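Local coordinates for protein putative pectin lyase (Geobacillus virus E2, PDB 7CHU) that forms the trimeric tailspike of a deep-sea thermophilic bacteriophage and probably recognises, and may cleave, polysaccharide on the host cell surface, at residues 279-284 with 313-318; 424-429 with 452-457. All blocks are in the same frame, centred on the assembly; numbering follows the deposited sequence.

Interaction 1 (279-284 with 313-318); sequences NGNNQF and VTYVMN
Tyr-315 and Gln-283 sit directly opposite each other on two parallel neighbouring strands, and their side chains stack. The strand register puts both on one face of the sheet, and similar first torsions (chi1 near -55° in both) send them off the same way, so that the extended glutamine carries its amide over the phenol ring. NE2 lies 3.5 Å above the plane of the Tyr-315 ring, over its centre, with amide and ring 25° apart. The amide is also engaged in the trimer: NE2 donates to Asn-318 O of a second subunit, while Asn-318 ND2 of this chain bonds to Gln-283 OE1 of a third.

At the far end of the ring, Tyr-315 OH donates to Asn-281 OD1 (3.0 Å), a bond tilted 21° from the amide's carbonyl plane. The phenol is thus fixed both over its face and at its tip. Asn-281 also lies alongside Val-313, OD1 3.8 Å from CG1, and its CA makes a CH...O contact with Val-313 O at 3.0 Å.

Phe-284 points to the other face, where its edge, at CE1, meets Thr-314 CG2 at 4.1 Å; its ring stacks with Phe-255 and packs on Met-307 and Val-268. Between these two layers of side chains the backbones are joined by Tyr-315 N to Asn-282 O (2.9 Å), Phe-284 N to Tyr-315 O and Met-317 N to Phe-284 O, both 2.8 Å.

Parallel strands in register on successive turns, with Phe-284 stacked on Phe-255 inside, are characteristic of the right-handed parallel beta-helix of the pectate lyase-like family.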
loop_
_atom_site.group_PDB
_atom_site.type_symbol
_atom_site.label_atom_id
_atom_site.label_comp_id
_atom_site.label_asym_id
_atom_site.label_seq_id
_atom_site.Cartn_x
_atom_site.Cartn_y
_atom_site.Cartn_z
ATOM N N ASN A 279 -3.630 4.408 22.654
ATOM C CA ASN A 279 -3.711 3.730 21.371
ATOM C C ASN A 279 -2.468 4.050 20.555
ATOM O O ASN A 279 -1.966 5.185 20.558
ATOM C CB ASN A 279 -4.984 4.151 20.624
ATOM C CG ASN A 279 -6.261 3.694 21.353
ATOM O OD1 ASN A 279 -6.325 2.582 21.886
ATOM N ND2 ASN A 279 -7.273 4.542 21.364
ATOM N N GLY A 280 -1.945 3.041 19.872
ATOM C CA GLY A 280 -0.692 3.249 19.164
ATOM C C GLY A 280 -0.509 2.328 17.980
ATOM O O GLY A 280 -1.071 1.232 17.922
ATOM N N ASN A 281 0.303 2.791 17.029
ATOM C CA ASN A 281 0.796 1.936 15.953
ATOM C C ASN A 281 -0.335 1.348 15.113
ATOM O O ASN A 281 -0.256 0.224 14.624
ATOM C CB ASN A 281 1.701 0.839 16.507
ATOM C CG ASN A 281 3.154 1.164 16.299
ATOM O OD1 ASN A 281 3.643 1.177 15.152
ATOM N ND2 ASN A 281 3.859 1.456 17.392
ATOM N N ASN A 282 -1.373 2.134 14.897
ATOM C CA ASN A 282 -2.442 1.756 13.993
ATOM C C ASN A 282 -2.248 2.443 12.652
ATOM O O ASN A 282 -1.606 3.487 12.578
ATOM C CB ASN A 282 -3.763 2.118 14.628
ATOM C CG ASN A 282 -3.888 1.490 15.999
ATOM O OD1 ASN A 282 -3.940 0.261 16.096
ATOM N ND2 ASN A 282 -3.868 2.315 17.062
ATOM N N GLN A 283 -2.794 1.848 11.587
ATOM C CA GLN A 283 -2.457 2.283 10.237
ATOM C C GLN A 283 -3.706 2.407 9.381
ATOM O O GLN A 283 -4.645 1.615 9.518
ATOM C CB GLN A 283 -1.481 1.307 9.566
ATOM C CG GLN A 283 -0.192 1.066 10.351
ATOM C CD GLN A 283 0.985 0.720 9.457
ATOM O OE1 GLN A 283 0.897 0.826 8.224
ATOM N NE2 GLN A 283 2.104 0.328 10.068
ATOM N N PHE A 284 -3.684 3.389 8.480
ATOM C CA PHE A 284 -4.690 3.588 7.444
ATOM C C PHE A 284 -3.933 3.729 6.129
ATOM O O PHE A 284 -3.251 4.734 5.918
ATOM C CB PHE A 284 -5.537 4.824 7.728
ATOM C CG PHE A 284 -6.312 4.712 9.015
ATOM C CD1 PHE A 284 -5.715 5.042 10.220
ATOM C CD2 PHE A 284 -7.599 4.226 9.010
ATOM C CE1 PHE A 284 -6.402 4.882 11.428
ATOM C CE2 PHE A 284 -8.316 4.072 10.224
ATOM C CZ PHE A 284 -7.715 4.405 11.421
ATOM N N VAL A 313 1.861 7.318 17.130
ATOM C CA VAL A 313 2.486 6.492 16.092
ATOM C C VAL A 313 1.439 5.897 15.163
ATOM O O VAL A 313 1.467 4.697 14.862
ATOM C CB VAL A 313 3.344 5.366 16.703
ATOM C CG1 VAL A 313 4.373 4.868 15.680
ATOM C CG2 VAL A 313 4.046 5.842 17.968
ATOM N N THR A 314 0.506 6.714 14.711
ATOM C CA THR A 314 -0.444 6.283 13.701
ATOM C C THR A 314 0.131 6.569 12.322
ATOM O O THR A 314 0.797 7.593 12.112
ATOM C CB THR A 314 -1.783 7.013 13.878
ATOM O OG1 THR A 314 -2.159 6.973 15.261
ATOM C CG2 THR A 314 -2.892 6.385 13.028
ATOM N N TYR A 315 -0.136 5.681 11.379
ATOM C CA TYR A 315 0.371 5.831 10.017
ATOM C C TYR A 315 -0.821 6.111 9.111
ATOM O O TYR A 315 -1.672 5.237 8.920
ATOM C CB TYR A 315 1.103 4.573 9.551
ATOM C CG TYR A 315 2.210 4.053 10.458
ATOM C CD1 TYR A 315 1.910 3.488 11.690
ATOM C CD2 TYR A 315 3.552 4.085 10.053
ATOM C CE1 TYR A 315 2.901 2.970 12.501
ATOM C CE2 TYR A 315 4.560 3.573 10.855
ATOM C CZ TYR A 315 4.218 3.013 12.090
ATOM O OH TYR A 315 5.192 2.480 12.901
ATOM N N VAL A 316 -0.903 7.323 8.581
ATOM C CA VAL A 316 -1.964 7.669 7.644
ATOM C C VAL A 316 -1.301 7.825 6.276
ATOM O O VAL A 316 -0.790 8.903 5.930
ATOM C CB VAL A 316 -2.721 8.935 8.081
ATOM C CG1 VAL A 316 -3.908 9.197 7.176
ATOM C CG2 VAL A 316 -3.172 8.818 9.575
ATOM N N MET A 317 -1.308 6.739 5.500
ATOM C CA MET A 317 -0.534 6.610 4.275
ATOM C C MET A 317 -1.435 6.707 3.052
ATOM O O MET A 317 -2.365 5.907 2.891
ATOM C CB MET A 317 0.234 5.287 4.247
ATOM C CG MET A 317 1.040 5.009 5.503
ATOM S SD MET A 317 2.375 6.203 5.775
ATOM C CE MET A 317 3.417 5.903 4.338
ATOM N N ASN A 318 -1.118 7.657 2.176
ATOM C CA ASN A 318 -1.809 7.863 0.900
ATOM C C ASN A 318 -3.326 7.726 1.066
ATOM O O ASN A 318 -4.001 6.933 0.407
ATOM C CB ASN A 318 -1.255 6.938 -0.217
ATOM C CG ASN A 318 -0.925 5.511 0.253
ATOM O OD1 ASN A 318 0.053 5.272 0.988
ATOM N ND2 ASN A 318 -1.717 4.547 -0.210
HETATM O O HOH W 1 -2.035 4.650 16.349
#

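Interaction 2 (424-429 with 452-457); sequences FIQPKG and NASGTD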
loop_
_atom_site.group_PDB
_atom_site.type_symbol
_atom_site.label_atom_id
_atom_site.label_comp_id
_atom_site.label_asym_id
_atom_site.label_seq_id
_atom_site.Cartn_x
_atom_site.Cartn_y
_atom_site.Cartn_z
ATOM N N PHE A 424 3.633 38.957 6.698
ATOM C CA PHE A 424 4.690 38.171 7.316
ATOM C C PHE A 424 4.300 37.943 8.769
ATOM O O PHE A 424 4.133 38.906 9.524
ATOM C CB PHE A 424 6.031 38.899 7.205
ATOM C CG PHE A 424 6.500 39.081 5.781
ATOM C CD1 PHE A 424 7.004 38.002 5.063
ATOM C CD2 PHE A 424 6.431 40.324 5.157
ATOM C CE1 PHE A 424 7.447 38.162 3.733
ATOM C CE2 PHE A 424 6.862 40.491 3.839
ATOM C CZ PHE A 424 7.366 39.394 3.123
ATOM N N ILE A 425 4.145 36.677 9.154
ATOM C CA ILE A 425 3.635 36.312 10.472
ATOM C C ILE A 425 4.795 35.893 11.361
ATOM O O ILE A 425 5.651 35.108 10.943
ATOM C CB ILE A 425 2.594 35.186 10.362
ATOM C CG1 ILE A 425 1.385 35.701 9.576
ATOM C CG2 ILE A 425 2.227 34.676 11.750
ATOM C CD1 ILE A 425 0.223 34.729 9.520
ATOM N N GLN A 426 4.833 36.427 12.573
ATOM C CA GLN A 426 5.813 36.091 13.598
ATOM C C GLN A 426 5.148 35.149 14.591
ATOM O O GLN A 426 4.330 35.601 15.411
ATOM C CB GLN A 426 6.311 37.360 14.308
ATOM C CG GLN A 426 7.415 37.128 15.318
ATOM C CD GLN A 426 7.879 38.434 15.974
ATOM O OE1 GLN A 426 7.274 38.913 16.938
ATOM N NE2 GLN A 426 8.948 39.013 15.448
ATOM N N PRO A 427 5.465 33.848 14.572
ATOM C CA PRO A 427 4.730 32.897 15.430
ATOM C C PRO A 427 4.945 33.111 16.915
ATOM O O PRO A 427 3.973 33.097 17.681
ATOM C CB PRO A 427 5.274 31.535 14.974
ATOM C CG PRO A 427 5.816 31.757 13.655
ATOM C CD PRO A 427 6.362 33.149 13.642
ATOM N N LYS A 428 6.197 33.285 17.356
ATOM C CA LYS A 428 6.521 33.508 18.765
ATOM C C LYS A 428 6.790 34.992 18.984
ATOM O O LYS A 428 7.828 35.510 18.556
ATOM C CB LYS A 428 7.725 32.672 19.194
ATOM C CG LYS A 428 8.098 32.855 20.670
ATOM C CD LYS A 428 8.902 31.668 21.167
ATOM C CE LYS A 428 8.974 31.608 22.692
ATOM N NZ LYS A 428 9.620 30.348 23.152
ATOM N N GLY A 429 5.869 35.668 19.681
ATOM C CA GLY A 429 5.921 37.118 19.801
ATOM C C GLY A 429 7.031 37.642 20.687
ATOM O O GLY A 429 7.345 38.836 20.627
ATOM N N ASN A 452 12.170 42.995 14.904
ATOM C CA ASN A 452 12.143 42.837 16.350
ATOM C C ASN A 452 10.979 41.950 16.794
ATOM O O ASN A 452 10.007 41.737 16.066
ATOM C CB ASN A 452 12.025 44.197 17.042
ATOM C CG ASN A 452 13.359 44.856 17.238
ATOM O OD1 ASN A 452 13.599 45.943 16.732
ATOM N ND2 ASN A 452 14.243 44.190 17.956
ATOM N N ALA A 453 11.082 41.445 18.022
ATOM C CA ALA A 453 9.954 40.768 18.645
ATOM C C ALA A 453 8.755 41.703 18.713
ATOM O O ALA A 453 8.869 42.848 19.156
ATOM C CB ALA A 453 10.325 40.285 20.043
ATOM N N SER A 454 7.609 41.213 18.239
ATOM C CA SER A 454 6.367 41.980 18.228
ATOM C C SER A 454 5.686 42.071 19.591
ATOM O O SER A 454 4.945 43.027 19.824
ATOM C CB SER A 454 5.382 41.358 17.230
ATOM O OG SER A 454 4.759 40.233 17.838
ATOM N N GLY A 455 5.891 41.097 20.473
ATOM C CA GLY A 455 5.128 41.013 21.700
ATOM C C GLY A 455 3.876 40.156 21.627
ATOM O O GLY A 455 3.326 39.801 22.676
ATOM N N THR A 456 3.418 39.781 20.436
ATOM C CA THR A 456 2.164 39.047 20.293
ATOM C C THR A 456 2.358 37.864 19.358
ATOM O O THR A 456 2.803 38.043 18.220
ATOM C CB THR A 456 1.057 39.970 19.765
ATOM O OG1 THR A 456 0.878 41.054 20.681
ATOM C CG2 THR A 456 -0.262 39.215 19.610
ATOM N N ASP A 457 2.042 36.657 19.831
ATOM C CA ASP A 457 2.181 35.489 18.973
ATOM C C ASP A 457 1.303 35.627 17.734
ATOM O O ASP A 457 0.186 36.153 17.794
ATOM C CB ASP A 457 1.817 34.199 19.718
ATOM C CG ASP A 457 2.736 33.902 20.888
ATOM O OD1 ASP A 457 3.905 34.343 20.896
ATOM O OD2 ASP A 457 2.279 33.180 21.801
#
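Around Gly-429 and Gly-455 two loops run close together without strand pairing, Gly-429 lying 4.2 Å from Asp-457 between CA atoms, and Gly-455 N donates to Gly-429 O at 2.7 Å. The side chain of Gln-426 makes the most elaborate link. With CG anti to the backbone N (chi1 -175°) and the chain extended beyond it, the amide reaches the 452-454 backbone and uses both its ends. OE1 takes the Ser-454 N-H at 2.7 Å on an in-plane lone pair, while NE2 donates a hydrogen bond to Asn-452 O (3.0 Å), approaching from above that carbonyl's plane; Ser-433 OG is a further partner of NE2.

Ser-454 closes an ST turn, its OG accepting from Thr-456 N (3.0 Å), and it also bonds to Ser-459 OG. On the other flank, Asp-457 OD1 receives Gly-429 N at 2.7 Å through its anti lone pair, in an almost straight bond of 179°, and its CB rests 3.2 Å from Pro-427 O. Gly-429 is packed closely against the 455-457 backbone.

The chemistry is thus mainly polar: side-chain amide and carboxylate groups pair with main-chain N-H and C=O groups, which probably holds the shape of a partly exposed loop.

In the fold
The two contacts come one after the other along the chain, interaction 1 closing before interaction 2 opens, and lie about 34 Å apart between centres, with nearest atoms about 25 Å apart. Interaction 1 is close to the middle of the chain, where strands 283-285 and 315-317 lie on successive turns of the beta-helix and pair in parallel, and it borders the other subunits. Interaction 2 lies further toward the C-terminus, where pairing has turned antiparallel: it joins the end of strand 423-426 to the loop between strands 446-451 and 459-469. Together they mark the passage from a buried contact in the repetitive parallel shaft to a partly exposed one in the antiparallel region.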